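Local coordinates for ABC transporter, substrate binding protein (Polyamine) (Agrobacterium tumefaciens, PDB 4EUO) that binds gamma-aminobutyric acid selectively as a periplasmic solute-binding protein, and probably hands it to an ABC transporter for uptake, at residues D2-S7 and N31-G36; L76-I81 and R89-Y94; L228-G233 and K242-A247. One frame throughout, in Å; residues are numbered along the deposited sequence.

Contact 1: D2-S7 and N31-G36; sequences DLVFSS and NVLQDG
The side-chain amide of Gln34 runs beside the ring of Phe5, the two planes 70° apart. Gln34 brings its OE1 to the ring edge, in plane, 3.5 Å from Phe5 CD2, while the ring of Phe243 meets Phe5 at an inclined angle. Phe5 and Gln34 belong to the opening beta-alpha-beta unit of the protein, strand 3-6, helix 10-28 and strand 32-35, and Gln13 of that helix donates from NE2 to Gln34 OE1. The bend at chi2 (-64°) brings the amide back toward the neighbouring strand.

The two strands run parallel, and their backbone bonds alternate in direction: Leu3 N gives to Asn31 O, Leu33 N to Leu3 O, Phe5 N to Leu33 O at 2.9 Å, and Asp35 N to Phe5 O. The last bond of the series, Ser7 N to Asp35 O, is stretched to 3.3 Å. Leu3, Val32 and Phe5 share one face of the sheet, where Phe5 CB rests 4.0 Å from Val32 CG1. On the other face Val4 CG1 meets Asp35 CB at 3.7 Å.

At the N-terminal end the carboxylate of Asp2 stands almost perpendicular to the amide of Asn31, and a water joins the Asp2 carboxylate to the Asn31 backbone, donating to Asp2 OD1 at 2.8 Å and accepting from Asn31 N at 3.0 Å.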
loop_
_atom_site.group_PDB
_atom_site.type_symbol
_atom_site.label_atom_id
_atom_site.label_comp_id
_atom_site.label_asym_id
_atom_site.label_seq_id
_atom_site.Cartn_x
_atom_site.Cartn_y
_atom_site.Cartn_z
ATOM N N ASP A 2 -20.264 15.231 -9.778
ATOM C CA ASP A 2 -18.857 15.120 -9.405
ATOM C C ASP A 2 -18.470 13.672 -9.183
ATOM O O ASP A 2 -19.307 12.878 -8.734
ATOM C CB ASP A 2 -18.596 15.891 -8.119
ATOM C CG ASP A 2 -18.962 17.358 -8.207
ATOM O OD1 ASP A 2 -18.736 17.959 -9.274
ATOM O OD2 ASP A 2 -19.442 17.907 -7.198
ATOM N N LEU A 3 -17.197 13.345 -9.422
ATOM C CA LEU A 3 -16.702 11.990 -9.173
ATOM C C LEU A 3 -15.994 12.008 -7.828
ATOM O O LEU A 3 -15.272 12.957 -7.545
ATOM C CB LEU A 3 -15.715 11.609 -10.286
ATOM C CG LEU A 3 -15.158 10.211 -10.197
ATOM C CD1 LEU A 3 -15.797 9.326 -11.193
ATOM C CD2 LEU A 3 -13.651 10.219 -10.377
ATOM N N VAL A 4 -16.174 10.947 -7.014
ATOM C CA VAL A 4 -15.527 10.865 -5.716
ATOM C C VAL A 4 -14.435 9.776 -5.742
ATOM O O VAL A 4 -14.714 8.628 -6.092
ATOM C CB VAL A 4 -16.530 10.591 -4.585
ATOM C CG1 VAL A 4 -15.810 10.430 -3.252
ATOM C CG2 VAL A 4 -17.588 11.705 -4.489
ATOM N N PHE A 5 -13.225 10.179 -5.367
ATOM C CA PHE A 5 -12.059 9.299 -5.268
ATOM C C PHE A 5 -11.694 9.079 -3.831
ATOM O O PHE A 5 -11.502 10.043 -3.104
ATOM C CB PHE A 5 -10.891 9.908 -6.062
ATOM C CG PHE A 5 -9.591 9.141 -5.934
ATOM C CD1 PHE A 5 -9.458 7.871 -6.471
ATOM C CD2 PHE A 5 -8.517 9.682 -5.254
ATOM C CE1 PHE A 5 -8.258 7.163 -6.353
ATOM C CE2 PHE A 5 -7.317 8.963 -5.134
ATOM C CZ PHE A 5 -7.198 7.727 -5.705
ATOM N N SER A 6 -11.652 7.799 -3.408
ATOM C CA SER A 6 -11.270 7.447 -2.043
ATOM C C SER A 6 -9.886 6.836 -2.030
ATOM O O SER A 6 -9.591 5.941 -2.825
ATOM C CB SER A 6 -12.248 6.433 -1.458
ATOM O OG SER A 6 -11.827 5.986 -0.176
ATOM N N SER A 7 -9.053 7.280 -1.102
ATOM C CA SER A 7 -7.702 6.735 -0.955
ATOM C C SER A 7 -7.296 6.767 0.519
ATOM O O SER A 7 -8.162 6.825 1.398
ATOM C CB SER A 7 -6.726 7.406 -1.923
ATOM O OG SER A 7 -5.485 6.716 -1.915
ATOM N N ASN A 31 -15.452 17.324 -12.115
ATOM C CA ASN A 31 -14.747 17.705 -10.898
ATOM C C ASN A 31 -14.542 16.457 -10.027
ATOM O O ASN A 31 -15.463 15.648 -9.869
ATOM C CB ASN A 31 -15.540 18.780 -10.145
ATOM C CG ASN A 31 -15.026 19.218 -8.791
ATOM O OD1 ASN A 31 -15.806 19.420 -7.854
ATOM N ND2 ASN A 31 -13.725 19.457 -8.662
ATOM N N VAL A 32 -13.324 16.304 -9.480
ATOM C CA VAL A 32 -12.978 15.188 -8.602
ATOM C C VAL A 32 -13.023 15.659 -7.172
ATOM O O VAL A 32 -12.363 16.646 -6.814
ATOM C CB VAL A 32 -11.590 14.584 -8.935
ATOM C CG1 VAL A 32 -11.228 13.453 -7.951
ATOM C CG2 VAL A 32 -11.545 14.081 -10.368
ATOM N N LEU A 33 -13.739 14.911 -6.320
ATOM C CA LEU A 33 -13.797 15.187 -4.901
ATOM C C LEU A 33 -13.035 14.087 -4.145
ATOM O O LEU A 33 -13.037 12.940 -4.589
ATOM C CB LEU A 33 -15.253 15.233 -4.420
ATOM C CG LEU A 33 -16.147 16.286 -5.092
ATOM C CD1 LEU A 33 -17.561 16.187 -4.565
ATOM C CD2 LEU A 33 -15.603 17.701 -4.898
ATOM N N GLN A 34 -12.413 14.438 -3.031
ATOM C CA GLN A 34 -11.635 13.463 -2.259
ATOM C C GLN A 34 -12.428 12.929 -1.100
ATOM O O GLN A 34 -13.070 13.703 -0.379
ATOM C CB GLN A 34 -10.338 14.105 -1.703
ATOM C CG GLN A 34 -9.445 14.766 -2.755
ATOM C CD GLN A 34 -8.914 13.745 -3.734
ATOM O OE1 GLN A 34 -8.594 12.589 -3.358
ATOM N NE2 GLN A 34 -8.918 14.074 -5.005
ATOM N N ASP A 35 -12.331 11.630 -0.846
ATOM C CA ASP A 35 -12.908 11.047 0.334
ATOM C C ASP A 35 -12.025 9.896 0.842
ATOM O O ASP A 35 -10.983 9.569 0.261
ATOM C CB ASP A 35 -14.384 10.618 0.132
ATOM C CG ASP A 35 -15.210 10.463 1.422
ATOM O OD1 ASP A 35 -14.702 10.810 2.506
ATOM O OD2 ASP A 35 -16.340 9.959 1.339
ATOM N N GLY A 36 -12.436 9.299 1.940
ATOM C CA GLY A 36 -11.721 8.223 2.576
ATOM C C GLY A 36 -11.601 8.458 4.069
ATOM O O GLY A 36 -12.342 9.274 4.641
HETATM O O HOH W 1 -18.396 17.473 -11.985
#

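Contact 2: L76-I81 and R89-Y94; sequences LDFSVI and RFVTDY
Two turns in the irregular chain between helix 61-67 and strand 96-107 flank this contact: an Asx turn at Asp77, where OD1 accepts from Ser79 N, and an ST turn at Thr92, where OG1 accepts from Tyr94 N. Just before the Asx turn, Leu76 N donates to Asp93 O, inside the ST turn, at 2.8 Å, with an N-H...O angle of 159° and the donor in the carbonyl plane. That oxygen is gripped twice, because a water donates to it at 2.8 Å while also donating to Leu76 O at 2.6 Å. The water thus ties the two backbones together beside their direct bond.

Leu76 presses its CG against the backbone of Tyr94, 3.7 Å from Tyr94 C, and its two methyls lie near the carbonyl of the same residue. Phe78 reaches over with the far end of its ring. Chi1 of -69° sets CG opposite the carbonyl carbon, and CZ then arrives 3.3 Å from Thr92 O, which sits at the ring edge near its plane. Such an approach suits the slightly positive rim of an aromatic ring. CZ also meets Val91 CG1 at 4.0 Å, where Phe78 and Val91 pass one another, headed opposite ways. Lys83 makes a cation-pi contact with the same Phe78 ring.

Leu76 and Phe78 both touch Val96 at the start of strand 96-107. Leu76 also packs on Met241 and Ile244, so it lies between that strand and helix 237-247, while the rest of the contact stays near the surface.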
loop_
_atom_site.group_PDB
_atom_site.type_symbol
_atom_site.label_atom_id
_atom_site.label_comp_id
_atom_site.label_asym_id
_atom_site.label_seq_id
_atom_site.Cartn_x
_atom_site.Cartn_y
_atom_site.Cartn_z
ATOM N N LEU A 76 -14.384 -3.848 -14.736
ATOM C CA LEU A 76 -13.851 -2.672 -15.407
ATOM C C LEU A 76 -14.133 -2.709 -16.921
ATOM O O LEU A 76 -14.173 -3.790 -17.522
ATOM C CB LEU A 76 -12.340 -2.499 -15.161
ATOM C CG LEU A 76 -11.914 -2.213 -13.709
ATOM C CD1 LEU A 76 -10.448 -1.831 -13.679
ATOM C CD2 LEU A 76 -12.735 -1.091 -13.055
ATOM N N ASP A 77 -14.280 -1.534 -17.514
ATOM C CA ASP A 77 -14.549 -1.437 -18.960
ATOM C C ASP A 77 -13.203 -1.324 -19.673
ATOM O O ASP A 77 -12.623 -0.238 -19.755
ATOM C CB ASP A 77 -15.438 -0.225 -19.275
ATOM C CG ASP A 77 -15.865 -0.126 -20.728
ATOM O OD1 ASP A 77 -15.303 -0.870 -21.564
ATOM O OD2 ASP A 77 -16.728 0.723 -21.032
ATOM N N PHE A 78 -12.704 -2.460 -20.183
ATOM C CA PHE A 78 -11.439 -2.482 -20.902
ATOM C C PHE A 78 -11.518 -1.991 -22.361
ATOM O O PHE A 78 -10.506 -1.991 -23.061
ATOM C CB PHE A 78 -10.700 -3.807 -20.741
ATOM C CG PHE A 78 -10.179 -4.002 -19.335
ATOM C CD1 PHE A 78 -9.062 -3.306 -18.891
ATOM C CD2 PHE A 78 -10.800 -4.888 -18.466
ATOM C CE1 PHE A 78 -8.581 -3.482 -17.584
ATOM C CE2 PHE A 78 -10.308 -5.081 -17.167
ATOM C CZ PHE A 78 -9.194 -4.383 -16.746
ATOM N N SER A 79 -12.681 -1.484 -22.777
ATOM C CA SER A 79 -12.777 -0.820 -24.081
ATOM C C SER A 79 -12.403 0.657 -23.853
ATOM O O SER A 79 -12.094 1.381 -24.798
ATOM C CB SER A 79 -14.181 -0.958 -24.678
ATOM O OG SER A 79 -15.115 -0.067 -24.088
ATOM N N VAL A 80 -12.416 1.097 -22.564
ATOM C CA VAL A 80 -12.064 2.448 -22.164
ATOM C C VAL A 80 -10.656 2.425 -21.522
ATOM O O VAL A 80 -9.823 3.268 -21.848
ATOM C CB VAL A 80 -13.136 3.032 -21.210
ATOM C CG1 VAL A 80 -12.688 4.361 -20.621
ATOM C CG2 VAL A 80 -14.474 3.198 -21.942
ATOM N N ILE A 81 -10.430 1.509 -20.562
ATOM C CA ILE A 81 -9.121 1.377 -19.921
ATOM C C ILE A 81 -8.284 0.488 -20.859
ATOM O O ILE A 81 -8.633 -0.670 -21.095
ATOM C CB ILE A 81 -9.274 0.783 -18.497
ATOM C CG1 ILE A 81 -10.112 1.712 -17.579
ATOM C CG2 ILE A 81 -7.892 0.499 -17.866
ATOM C CD1 ILE A 81 -10.850 0.971 -16.493
ATOM N N ARG A 89 0.891 -7.557 -13.768
ATOM C CA ARG A 89 0.756 -8.327 -12.543
ATOM C C ARG A 89 -0.485 -7.946 -11.748
ATOM O O ARG A 89 -0.895 -8.699 -10.880
ATOM C CB ARG A 89 1.973 -8.125 -11.631
ATOM C CG ARG A 89 3.227 -8.769 -12.226
ATOM C CD ARG A 89 4.491 -8.349 -11.503
ATOM N NE ARG A 89 4.764 -6.935 -11.673
ATOM C CZ ARG A 89 5.855 -6.326 -11.238
ATOM N NH1 ARG A 89 6.824 -7.023 -10.652
ATOM N NH2 ARG A 89 5.997 -5.024 -11.392
ATOM N N PHE A 90 -1.017 -6.748 -12.017
ATOM C CA PHE A 90 -2.105 -6.209 -11.214
ATOM C C PHE A 90 -3.400 -5.935 -11.948
ATOM O O PHE A 90 -4.251 -5.196 -11.441
ATOM C CB PHE A 90 -1.597 -4.953 -10.482
ATOM C CG PHE A 90 -0.218 -5.121 -9.893
ATOM C CD1 PHE A 90 0.044 -6.140 -8.984
ATOM C CD2 PHE A 90 0.826 -4.307 -10.300
ATOM C CE1 PHE A 90 1.352 -6.339 -8.492
ATOM C CE2 PHE A 90 2.117 -4.502 -9.805
ATOM C CZ PHE A 90 2.366 -5.522 -8.925
ATOM N N VAL A 91 -3.573 -6.511 -13.136
ATOM C CA VAL A 91 -4.797 -6.357 -13.931
ATOM C C VAL A 91 -5.665 -7.583 -13.725
ATOM O O VAL A 91 -5.205 -8.711 -13.848
ATOM C CB VAL A 91 -4.441 -6.155 -15.438
ATOM C CG1 VAL A 91 -5.691 -6.185 -16.318
ATOM C CG2 VAL A 91 -3.666 -4.866 -15.648
ATOM N N THR A 92 -6.926 -7.352 -13.317
ATOM C CA THR A 92 -7.948 -8.384 -13.199
ATOM C C THR A 92 -9.198 -7.851 -13.918
ATOM O O THR A 92 -9.228 -6.705 -14.340
ATOM C CB THR A 92 -8.285 -8.741 -11.741
ATOM O OG1 THR A 92 -9.151 -7.739 -11.190
ATOM C CG2 THR A 92 -7.055 -8.966 -10.856
ATOM N N ASP A 93 -10.272 -8.659 -13.954
ATOM C CA ASP A 93 -11.532 -8.175 -14.556
ATOM C C ASP A 93 -12.137 -6.999 -13.774
ATOM O O ASP A 93 -12.982 -6.258 -14.309
ATOM C CB ASP A 93 -12.567 -9.310 -14.559
ATOM C CG ASP A 93 -12.339 -10.372 -15.624
ATOM O OD1 ASP A 93 -11.411 -10.204 -16.443
ATOM O OD2 ASP A 93 -13.066 -11.382 -15.610
ATOM N N TYR A 94 -11.719 -6.838 -12.497
ATOM C CA TYR A 94 -12.274 -5.817 -11.607
ATOM C C TYR A 94 -11.274 -4.752 -11.151
ATOM O O TYR A 94 -11.630 -3.911 -10.318
ATOM C CB TYR A 94 -12.839 -6.494 -10.354
ATOM C CG TYR A 94 -13.937 -7.488 -10.651
ATOM C CD1 TYR A 94 -15.271 -7.085 -10.708
ATOM C CD2 TYR A 94 -13.649 -8.833 -10.871
ATOM C CE1 TYR A 94 -16.296 -8.000 -10.952
ATOM C CE2 TYR A 94 -14.667 -9.757 -11.143
ATOM C CZ TYR A 94 -15.989 -9.332 -11.160
ATOM O OH TYR A 94 -17.016 -10.214 -11.413
HETATM O O HOH W 2 -13.731 -6.322 -17.022
#

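Contact 3: L228-G233 and K242-A247; sequences LVVPKG and KFIALA
Ile244 reaches from helix 237-247 toward Leu228 and Val230, and its side chain can be followed atom by atom. CB leaves the helix in the direction of the other segment. Chi1 of -68° turns CG1 opposite the carbonyl carbon, where it meets Leu228 CB at 4.0 Å. The chain then continues extended, with chi2 at 178°, and carries CD1 onward to two residues of the other segment. There CD1 lies 4.0 Å from Leu228 CB and comes closer, to 3.6 Å, to Val230 CG2. It thereby rests between the base of one side chain and a methyl of the other, with the backbone N of the intervening Val229 a little farther off. The other branch, CG2, turns to Ile81.

Leu228 completes the fit from strand 215-229. Its CB is taken up by Ile244, while its branch end runs on past it, so that CD1 touches Ala247 CB at 3.8 Å. Ile244 and Ala247 stand three residues apart, nearly one helical turn, and so present their side chains to the strand from the same side of the helix.

Surrounding elements close the site: Val56 of strand 56-60 and Val96 of strand 96-107 pack on Ile244, and Trp20 of helix 10-28 touches Ala247. The arrangement is a helix packed on the sheet of a periplasmic binding protein fold.

No hydrogen bond crosses between the segments. Every touching residue is buried and all the side chains that meet are aliphatic, which implies that shape fit and exclusion of water, rather than directed polar bonds, hold the helix and strand together at this point.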
loop_
_atom_site.group_PDB
_atom_site.type_symbol
_atom_site.label_atom_id
_atom_site.label_comp_id
_atom_site.label_asym_id
_atom_site.label_seq_id
_atom_site.Cartn_x
_atom_site.Cartn_y
_atom_site.Cartn_z
ATOM N N LEU A 228 -6.808 0.240 -8.381
ATOM C CA LEU A 228 -7.999 1.106 -8.500
ATOM C C LEU A 228 -9.165 0.218 -8.865
ATOM O O LEU A 228 -9.062 -0.647 -9.742
ATOM C CB LEU A 228 -7.826 2.183 -9.562
ATOM C CG LEU A 228 -6.681 3.138 -9.312
ATOM C CD1 LEU A 228 -6.602 4.173 -10.417
ATOM C CD2 LEU A 228 -6.788 3.848 -7.929
ATOM N N VAL A 229 -10.277 0.399 -8.112
ATOM C CA VAL A 229 -11.515 -0.344 -8.298
ATOM C C VAL A 229 -12.697 0.597 -8.275
ATOM O O VAL A 229 -12.584 1.750 -7.843
ATOM C CB VAL A 229 -11.672 -1.449 -7.235
ATOM C CG1 VAL A 229 -10.513 -2.430 -7.305
ATOM C CG2 VAL A 229 -11.792 -0.875 -5.819
ATOM N N VAL A 230 -13.833 0.069 -8.756
ATOM C CA VAL A 230 -15.077 0.830 -8.830
ATOM C C VAL A 230 -16.141 0.076 -8.068
ATOM O O VAL A 230 -16.531 -1.006 -8.479
ATOM C CB VAL A 230 -15.479 0.998 -10.308
ATOM C CG1 VAL A 230 -16.820 1.742 -10.404
ATOM C CG2 VAL A 230 -14.410 1.739 -11.090
ATOM N N PRO A 231 -16.608 0.608 -6.929
ATOM C CA PRO A 231 -17.626 -0.138 -6.168
ATOM C C PRO A 231 -18.909 -0.402 -6.959
ATOM O O PRO A 231 -19.378 0.490 -7.677
ATOM C CB PRO A 231 -17.882 0.740 -4.947
ATOM C CG PRO A 231 -16.602 1.510 -4.783
ATOM C CD PRO A 231 -16.168 1.807 -6.214
ATOM N N LYS A 232 -19.472 -1.589 -6.791
ATOM C CA LYS A 232 -20.698 -1.995 -7.477
ATOM C C LYS A 232 -21.862 -1.098 -7.051
ATOM O O LYS A 232 -22.211 -1.031 -5.868
ATOM C CB LYS A 232 -21.004 -3.444 -7.118
ATOM C CG LYS A 232 -22.194 -3.996 -7.949
ATOM C CD LYS A 232 -22.148 -5.496 -8.135
ATOM C CE LYS A 232 -23.073 -5.967 -9.236
ATOM N NZ LYS A 232 -22.484 -5.763 -10.586
ATOM N N GLY A 233 -22.449 -0.421 -8.039
ATOM C CA GLY A 233 -23.555 0.496 -7.778
ATOM C C GLY A 233 -23.208 1.960 -7.858
ATOM O O GLY A 233 -24.056 2.805 -7.560
ATOM N N LYS A 242 -13.290 6.290 -16.970
ATOM C CA LYS A 242 -12.441 7.317 -17.559
ATOM C C LYS A 242 -11.385 7.797 -16.577
ATOM O O LYS A 242 -10.240 8.094 -16.961
ATOM C CB LYS A 242 -13.283 8.505 -18.074
ATOM C CG LYS A 242 -14.115 8.165 -19.307
ATOM C CD LYS A 242 -14.991 9.351 -19.691
ATOM C CE LYS A 242 -15.909 9.014 -20.839
ATOM N NZ LYS A 242 -16.858 10.123 -21.109
ATOM N N PHE A 243 -11.757 7.865 -15.275
ATOM C CA PHE A 243 -10.806 8.313 -14.276
ATOM C C PHE A 243 -9.685 7.280 -14.127
ATOM O O PHE A 243 -8.509 7.679 -14.059
ATOM C CB PHE A 243 -11.517 8.547 -12.931
ATOM C CG PHE A 243 -10.571 9.045 -11.859
ATOM C CD1 PHE A 243 -10.282 10.394 -11.736
ATOM C CD2 PHE A 243 -9.890 8.150 -11.038
ATOM C CE1 PHE A 243 -9.384 10.854 -10.768
ATOM C CE2 PHE A 243 -8.993 8.609 -10.068
ATOM C CZ PHE A 243 -8.715 9.948 -9.958
ATOM N N ILE A 244 -10.044 5.992 -14.124
ATOM C CA ILE A 244 -9.022 4.945 -13.996
ATOM C C ILE A 244 -8.102 4.965 -15.223
ATOM O O ILE A 244 -6.872 4.883 -15.083
ATOM C CB ILE A 244 -9.659 3.588 -13.745
ATOM C CG1 ILE A 244 -10.321 3.576 -12.344
ATOM C CG2 ILE A 244 -8.620 2.468 -13.893
ATOM C CD1 ILE A 244 -11.017 2.294 -11.995
ATOM N N ALA A 245 -8.685 5.172 -16.434
ATOM C CA ALA A 245 -7.868 5.239 -17.650
ATOM C C ALA A 245 -6.881 6.408 -17.539
ATOM O O ALA A 245 -5.717 6.267 -17.930
ATOM C CB ALA A 245 -8.784 5.422 -18.855
ATOM N N LEU A 246 -7.319 7.540 -17.004
ATOM C CA LEU A 246 -6.472 8.691 -16.836
ATOM C C LEU A 246 -5.392 8.436 -15.756
ATOM O O LEU A 246 -4.204 8.656 -15.990
ATOM C CB LEU A 246 -7.338 9.925 -16.505
ATOM C CG LEU A 246 -6.624 11.272 -16.276
ATOM C CD1 LEU A 246 -5.991 11.393 -14.870
ATOM C CD2 LEU A 246 -5.643 11.637 -17.397
ATOM N N ALA A 247 -5.822 7.992 -14.568
ATOM C CA ALA A 247 -4.893 7.806 -13.442
ATOM C C ALA A 247 -3.768 6.813 -13.736
ATOM O O ALA A 247 -2.676 6.913 -13.148
ATOM C CB ALA A 247 -5.682 7.329 -12.233
#

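Overall arrangement
The three contacts follow one another along the chain, each closing before the next opens, yet in space contacts 1 and 2 both lie against contact 3, on its side of the protein's centre. Helix 237-247 is the common element. Its Phe243 packs against Leu3, Phe5 and Val32 of contact 1, whose centre lies about 11 Å from that of contact 3. Contact 2 is nearer still to contact 3, about 9 Å between centres, and Leu76 CD2 touches Val230 CG2. Contacts 1 and 2 do not touch, their nearest atoms being about 11 Å apart. A late helix thus joins early segments of the chain, illustrating how sequence-distant pieces build one lobe beside the GABA pocket.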